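Local coordinates for protein ribonuclease H (Uncultured organism, PDB 4IBN) that probably cleaves the RNA strand of RNA-DNA hybrids endonucleolytically, with magnesium as cofactor, leaving 5'-phosphomonoester ends, at residues A21-E31 against T65-S74. Sequence-based numbering, arbitrary orientation.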
ATOM      1  N   ALA A  21       4.317   1.489   0.098  1.00 16.05           N
ATOM      2  CA  ALA A  21       3.843   0.474  -0.817  1.00 15.67           C
ATOM      3  C   ALA A  21       4.255   0.757  -2.248  1.00 17.81           C
ATOM      4  O   ALA A  21       4.436   1.866  -2.588  1.00 20.86           O
ATOM      5  CB  ALA A  21       2.372   0.381  -0.722  1.00 17.69           C
ATOM      6  N   ASP A  22       4.447  -0.300  -3.029  1.00 18.23           N
ATOM      7  CA  ASP A  22       4.736  -0.187  -4.450  1.00 18.56           C
ATOM      8  C   ASP A  22       4.246  -1.398  -5.187  1.00 19.00           C
ATOM      9  O   ASP A  22       3.896  -2.335  -4.609  1.00 17.11           O
ATOM     10  CB  ASP A  22       6.208   0.031  -4.770  1.00 20.52           C
ATOM     11  CG  ASP A  22       6.423   0.462  -6.207  1.00 27.27           C
ATOM     12  OD1 ASP A  22       5.783   1.356  -6.634  1.00 33.72           O
ATOM     13  OD2 ASP A  22       7.153  -0.153  -6.938  1.00 40.88           O
ATOM     14  N   GLU A  23       4.188  -1.280  -6.494  1.00 20.66           N
ATOM     15  CA  GLU A  23       3.777  -2.389  -7.326  1.00 20.51           C
ATOM     16  C   GLU A  23       4.614  -2.421  -8.578  1.00 22.35           C
ATOM     17  O   GLU A  23       5.135  -1.426  -8.952  1.00 19.72           O
ATOM     18  CB  GLU A  23       2.320  -2.270  -7.697  1.00 20.67           C
ATOM     19  CG  GLU A  23       1.932  -1.037  -8.486  1.00 21.25           C
ATOM     20  CD  GLU A  23       2.189   0.246  -7.700  1.00 30.20           C
ATOM     21  OE1 GLU A  23       1.720   0.321  -6.577  1.00 31.02           O
ATOM     22  OE2 GLU A  23       2.866   1.151  -8.178  1.00 36.14           O
ATOM     23  N   SER A  24       4.750  -3.590  -9.169  1.00 19.02           N
ATOM     24  CA  SER A  24       5.414  -3.650 -10.422  1.00 19.06           C
ATOM     25  C   SER A  24       4.985  -4.860 -11.237  1.00 17.64           C
ATOM     26  O   SER A  24       4.728  -5.898 -10.706  1.00 20.35           O
ATOM     27  CB  SER A  24       6.892  -3.729 -10.194  1.00 23.50           C
ATOM     28  OG  SER A  24       7.568  -3.589 -11.398  1.00 28.47           O
ATOM     29  N   CYS A  25       4.983  -4.689 -12.546  1.00 19.25           N
ATOM     30  CA  CYS A  25       4.855  -5.789 -13.467  1.00 20.95           C
ATOM     31  C   CYS A  25       6.192  -5.982 -14.164  1.00 20.03           C
ATOM     32  O   CYS A  25       6.961  -5.078 -14.246  1.00 23.36           O
ATOM     33  CB  CYS A  25       3.832  -5.496 -14.528  1.00 22.98           C
ATOM     34  SG  CYS A  25       2.148  -5.626 -13.967  1.00 26.94           S
ATOM     35  N   LEU A  26       6.439  -7.178 -14.643  1.00 20.30           N
ATOM     36  CA  LEU A  26       7.647  -7.467 -15.352  1.00 23.15           C
ATOM     37  C   LEU A  26       7.368  -7.942 -16.746  1.00 25.48           C
ATOM     38  O   LEU A  26       6.622  -8.819 -16.917  1.00 31.52           O
ATOM     39  CB  LEU A  26       8.405  -8.569 -14.663  1.00 23.98           C
ATOM     40  CG  LEU A  26       8.814  -8.446 -13.228  1.00 26.97           C
ATOM     41  CD1 LEU A  26       9.213  -9.807 -12.776  1.00 32.88           C
ATOM     42  CD2 LEU A  26       9.948  -7.551 -13.167  1.00 28.48           C
ATOM     43  N   GLY A  27       8.044  -7.388 -17.712  1.00 24.52           N
ATOM     44  CA  GLY A  27       7.916  -7.866 -19.060  1.00 28.28           C
ATOM     45  C   GLY A  27       7.351  -6.861 -20.016  1.00 27.67           C
ATOM     46  O   GLY A  27       7.133  -5.769 -19.667  1.00 28.96           O
ATOM     47  N   ASN A  28       7.180  -7.243 -21.251  1.00 27.36           N
ATOM     48  CA  ASN A  28       6.639  -6.338 -22.252  1.00 26.88           C
ATOM     49  C   ASN A  28       5.446  -6.880 -23.014  1.00 25.83           C
ATOM     50  O   ASN A  28       5.256  -6.557 -24.133  1.00 27.42           O
ATOM     51  CB  ASN A  28       7.705  -5.864 -23.224  1.00 29.46           C
ATOM     52  CG  ASN A  28       8.204  -6.952 -24.081  1.00 34.55           C
ATOM     53  OD1 ASN A  28       7.857  -8.101 -23.903  1.00 39.65           O
ATOM     54  ND2 ASN A  28       9.006  -6.595 -25.054  1.00 43.21           N
ATOM     55  N   GLY A  29       4.664  -7.720 -22.369  1.00 24.78           N
ATOM     56  CA  GLY A  29       3.455  -8.220 -22.949  1.00 22.24           C
ATOM     57  C   GLY A  29       2.356  -7.192 -22.858  1.00 21.99           C
ATOM     58  O   GLY A  29       2.503  -6.234 -22.171  1.00 23.66           O
ATOM     59  N   ARG A  30       1.248  -7.437 -23.513  1.00 23.33           N
ATOM     60  CA  ARG A  30       0.187  -6.485 -23.500  1.00 23.49           C
ATOM     61  C   ARG A  30      -0.457  -6.409 -22.156  1.00 22.69           C
ATOM     62  O   ARG A  30      -0.307  -7.263 -21.385  1.00 23.23           O
ATOM     63  CB  ARG A  30      -0.827  -6.743 -24.631  1.00 25.44           C
ATOM     64  CG  ARG A  30      -1.705  -7.852 -24.420  1.00 31.93           C
ATOM     65  CD  ARG A  30      -2.613  -8.070 -25.575  1.00 30.35           C
ATOM     66  NE  ARG A  30      -3.433  -9.205 -25.270  1.00 38.72           N
ATOM     67  CZ  ARG A  30      -3.092 -10.434 -25.573  1.00 41.79           C
ATOM     68  NH1 ARG A  30      -1.984 -10.680 -26.228  1.00 46.43           N
ATOM     69  NH2 ARG A  30      -3.876 -11.414 -25.265  1.00 51.92           N
ATOM     70  N   GLU A  31      -1.193  -5.353 -21.899  1.00 23.83           N
ATOM     71  CA  GLU A  31      -1.730  -5.152 -20.570  1.00 22.78           C
ATOM     72  C   GLU A  31      -2.539  -6.339 -20.124  1.00 23.28           C
ATOM     73  O   GLU A  31      -3.393  -6.765 -20.787  1.00 25.03           O
ATOM     74  CB  GLU A  31      -2.591  -3.915 -20.578  1.00 24.85           C
ATOM     75  CG  GLU A  31      -3.325  -3.656 -19.301  1.00 25.50           C
ATOM     76  CD  GLU A  31      -2.558  -2.879 -18.262  1.00 25.60           C
ATOM     77  OE1 GLU A  31      -1.354  -2.818 -18.310  1.00 29.32           O
ATOM     78  OE2 GLU A  31      -3.202  -2.376 -17.338  1.00 29.23           O
ATOM     79  N   THR A  65      -1.253  -9.938 -14.788  1.00 17.75           N
ATOM     80  CA  THR A  65      -1.936  -8.921 -14.030  1.00 16.50           C
ATOM     81  C   THR A  65      -1.622  -7.545 -14.581  1.00 19.62           C
ATOM     82  O   THR A  65      -1.036  -7.449 -15.613  1.00 21.35           O
ATOM     83  CB  THR A  65      -1.597  -9.059 -12.545  1.00 17.11           C
ATOM     84  OG1 THR A  65      -2.418  -8.192 -11.775  1.00 17.74           O
ATOM     85  CG2 THR A  65      -0.160  -8.761 -12.299  1.00 18.00           C
ATOM     86  N   THR A  66      -2.086  -6.525 -13.899  1.00 18.52           N
ATOM     87  CA  THR A  66      -1.861  -5.154 -14.302  1.00 18.30           C
ATOM     88  C   THR A  66      -1.335  -4.292 -13.152  1.00 17.22           C
ATOM     89  O   THR A  66      -1.437  -4.637 -12.062  1.00 17.02           O
ATOM     90  CB  THR A  66      -3.129  -4.488 -14.836  1.00 18.27           C
ATOM     91  OG1 THR A  66      -4.034  -4.361 -13.783  1.00 18.44           O
ATOM     92  CG2 THR A  66      -3.756  -5.283 -15.882  1.00 21.08           C
ATOM     93  N   ASN A  67      -0.761  -3.151 -13.479  1.00 19.31           N
ATOM     94  CA  ASN A  67      -0.208  -2.292 -12.480  1.00 18.57           C
ATOM     95  C   ASN A  67      -1.294  -1.775 -11.562  1.00 16.94           C
ATOM     96  O   ASN A  67      -1.086  -1.709 -10.409  1.00 22.05           O
ATOM     97  CB  ASN A  67       0.570  -1.115 -13.039  1.00 24.49           C
ATOM     98  CG  ASN A  67       1.938  -1.494 -13.507  1.00 32.20           C
ATOM     99  OD1 ASN A  67       2.832  -1.708 -12.720  1.00 40.32           O
ATOM    100  ND2 ASN A  67       2.104  -1.595 -14.802  1.00 42.98           N
ATOM    101  N   ASN A  68      -2.438  -1.436 -12.112  1.00 19.63           N
ATOM    102  CA  ASN A  68      -3.545  -0.969 -11.308  1.00 19.09           C
ATOM    103  C   ASN A  68      -4.057  -2.023 -10.367  1.00 19.59           C
ATOM    104  O   ASN A  68      -4.423  -1.721  -9.283  1.00 18.58           O
ATOM    105  CB  ASN A  68      -4.682  -0.440 -12.151  1.00 19.68           C
ATOM    106  CG  ASN A  68      -4.386   0.909 -12.782  1.00 23.77           C
ATOM    107  OD1 ASN A  68      -3.417   1.517 -12.512  1.00 27.23           O
ATOM    108  ND2 ASN A  68      -5.265   1.350 -13.612  1.00 29.17           N
ATOM    109  N   ARG A  69      -4.131  -3.250 -10.831  1.00 15.90           N
ATOM    110  CA  ARG A  69      -4.588  -4.284  -9.947  1.00 17.67           C
ATOM    111  C   ARG A  69      -3.607  -4.468  -8.779  1.00 18.02           C
ATOM    112  O   ARG A  69      -3.983  -4.555  -7.658  1.00 18.27           O
ATOM    113  CB  ARG A  69      -4.697  -5.622 -10.684  1.00 19.77           C
ATOM    114  CG  ARG A  69      -6.007  -5.957 -11.345  1.00 24.35           C
ATOM    115  CD  ARG A  69      -6.113  -7.511 -11.727  1.00 24.61           C
ATOM    116  NE  ARG A  69      -5.970  -8.424 -10.606  1.00 27.22           N
ATOM    117  CZ  ARG A  69      -6.943  -8.751  -9.786  1.00 28.31           C
ATOM    118  NH1 ARG A  69      -8.119  -8.240  -9.978  1.00 31.01           N
ATOM    119  NH2 ARG A  69      -6.745  -9.552  -8.782  1.00 26.72           N
ATOM    120  N   MET A  70      -2.336  -4.543  -9.093  1.00 15.58           N
ATOM    121  CA  MET A  70      -1.340  -4.733  -8.070  1.00 17.24           C
ATOM    122  C   MET A  70      -1.259  -3.552  -7.055  1.00 17.84           C
ATOM    123  O   MET A  70      -0.996  -3.733  -5.905  1.00 17.96           O
ATOM    124  CB  MET A  70       0.022  -5.137  -8.667  1.00 17.25           C
ATOM    125  CG  MET A  70      -0.015  -6.414  -9.436  1.00 19.69           C
ATOM    126  SD  MET A  70      -0.894  -7.790  -8.597  1.00 22.42           S
ATOM    127  CE  MET A  70       0.173  -8.131  -7.284  1.00 24.45           C
ATOM    128  N   ALA A  71      -1.473  -2.359  -7.547  1.00 16.21           N
ATOM    129  CA  ALA A  71      -1.499  -1.230  -6.672  1.00 16.32           C
ATOM    130  C   ALA A  71      -2.642  -1.406  -5.670  1.00 15.80           C
ATOM    131  O   ALA A  71      -2.464  -1.182  -4.531  1.00 18.23           O
ATOM    132  CB  ALA A  71      -1.660   0.016  -7.444  1.00 15.82           C
ATOM    133  N   LEU A  72      -3.790  -1.839  -6.153  1.00 16.51           N
ATOM    134  CA  LEU A  72      -4.906  -2.092  -5.253  1.00 16.91           C
ATOM    135  C   LEU A  72      -4.619  -3.218  -4.252  1.00 18.76           C
ATOM    136  O   LEU A  72      -4.951  -3.120  -3.122  1.00 18.75           O
ATOM    137  CB  LEU A  72      -6.227  -2.262  -6.006  1.00 16.84           C
ATOM    138  CG  LEU A  72      -6.845  -1.001  -6.540  1.00 18.30           C
ATOM    139  CD1 LEU A  72      -7.821  -1.291  -7.650  1.00 16.08           C
ATOM    140  CD2 LEU A  72      -7.481  -0.282  -5.430  1.00 17.95           C
ATOM    141  N   ARG A  73      -3.959  -4.267  -4.698  1.00 16.38           N
ATOM    142  CA  ARG A  73      -3.580  -5.331  -3.795  1.00 18.20           C
ATOM    143  C   ARG A  73      -2.618  -4.871  -2.721  1.00 15.87           C
ATOM    144  O   ARG A  73      -2.638  -5.383  -1.639  1.00 18.54           O
ATOM    145  CB  ARG A  73      -3.052  -6.549  -4.534  1.00 18.31           C
ATOM    146  CG  ARG A  73      -4.034  -7.001  -5.553  1.00 25.44           C
ATOM    147  CD  ARG A  73      -4.198  -8.472  -5.702  1.00 27.16           C
ATOM    148  NE  ARG A  73      -4.106  -9.214  -4.468  1.00 26.33           N
ATOM    149  CZ  ARG A  73      -3.666 -10.447  -4.440  1.00 35.69           C
ATOM    150  NH1 ARG A  73      -3.333 -11.013  -5.566  1.00 34.66           N
ATOM    151  NH2 ARG A  73      -3.571 -11.132  -3.324  1.00 35.53           N
ATOM    152  N   SER A  74      -1.776  -3.901  -3.050  1.00 16.84           N
ATOM    153  CA  SER A  74      -0.861  -3.395  -2.062  1.00 17.74           C
ATOM    154  C   SER A  74      -1.640  -2.796  -0.916  1.00 17.01           C
ATOM    155  O   SER A  74      -1.280  -2.934   0.205  1.00 19.04           O
ATOM    156  CB  SER A  74       0.160  -2.410  -2.658  1.00 18.78           C
ATOM    157  OG  SER A  74      -0.307  -1.107  -2.835  1.00 20.25           O
TER
HETATM  158  O   HOH W   1       1.217   1.050  -4.095  1.00 24.54           O
HETATM  159  O   HOH W   2       5.218  -2.047 -13.668  1.00 34.22           O
HETATM  160  O   HOH W   3      -2.737  -0.953 -14.903  1.00 25.10           O
HETATM  161  O   HOH W   4      -0.105  -2.630 -16.252  1.00 31.49           O
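Glu23 lies against the first turns of helix 67-82, its CB 3.8 Å from Met70 CB and its CG 3.6 Å from Asn67 O. With CG lodged between the backbone N and the carbonyl carbon (chi1 61°) and the chain bent again at chi2, the carboxylate folds along the helix, where OE1 sits 3.5 Å from Ala71 CB. A water donates to both Glu23 OE1 and Ser74 OG, while Ser74 OG gives its own proton to Ala71 O (2.7 Å), so the serine hydroxyl both accepts and donates. With an alanine here in place of Glu23, the bridging water would probably lose its carboxylate acceptor and the Ala71 methyl its neighbour on the strand side. Cys25 SG continues the close packing onto the Thr66-Asn67 peptide, 3.8 Å from Thr66 C.

Toward solvent the contact becomes watery. One water joins Cys25 N to Asn67 OD1, and two others connect the Glu31 carboxylate to Asn67 N and Asn68 N at the helix start. There the Glu31 and Thr66 side chains cross at about a right angle, OE2 being 3.3 Å from Thr66 CB, while Thr66 OG1 caps the helix by accepting from Arg69 N (3.2 Å).

Type 1 RNases H usually carry their active-site glutamate on this helix; here Ala71 lies at that position, and Glu23 follows Asp22 on the central strand, consistent with the type 2-like DEDN motif completed by Asp96 and Asn159 in an RNase H fold.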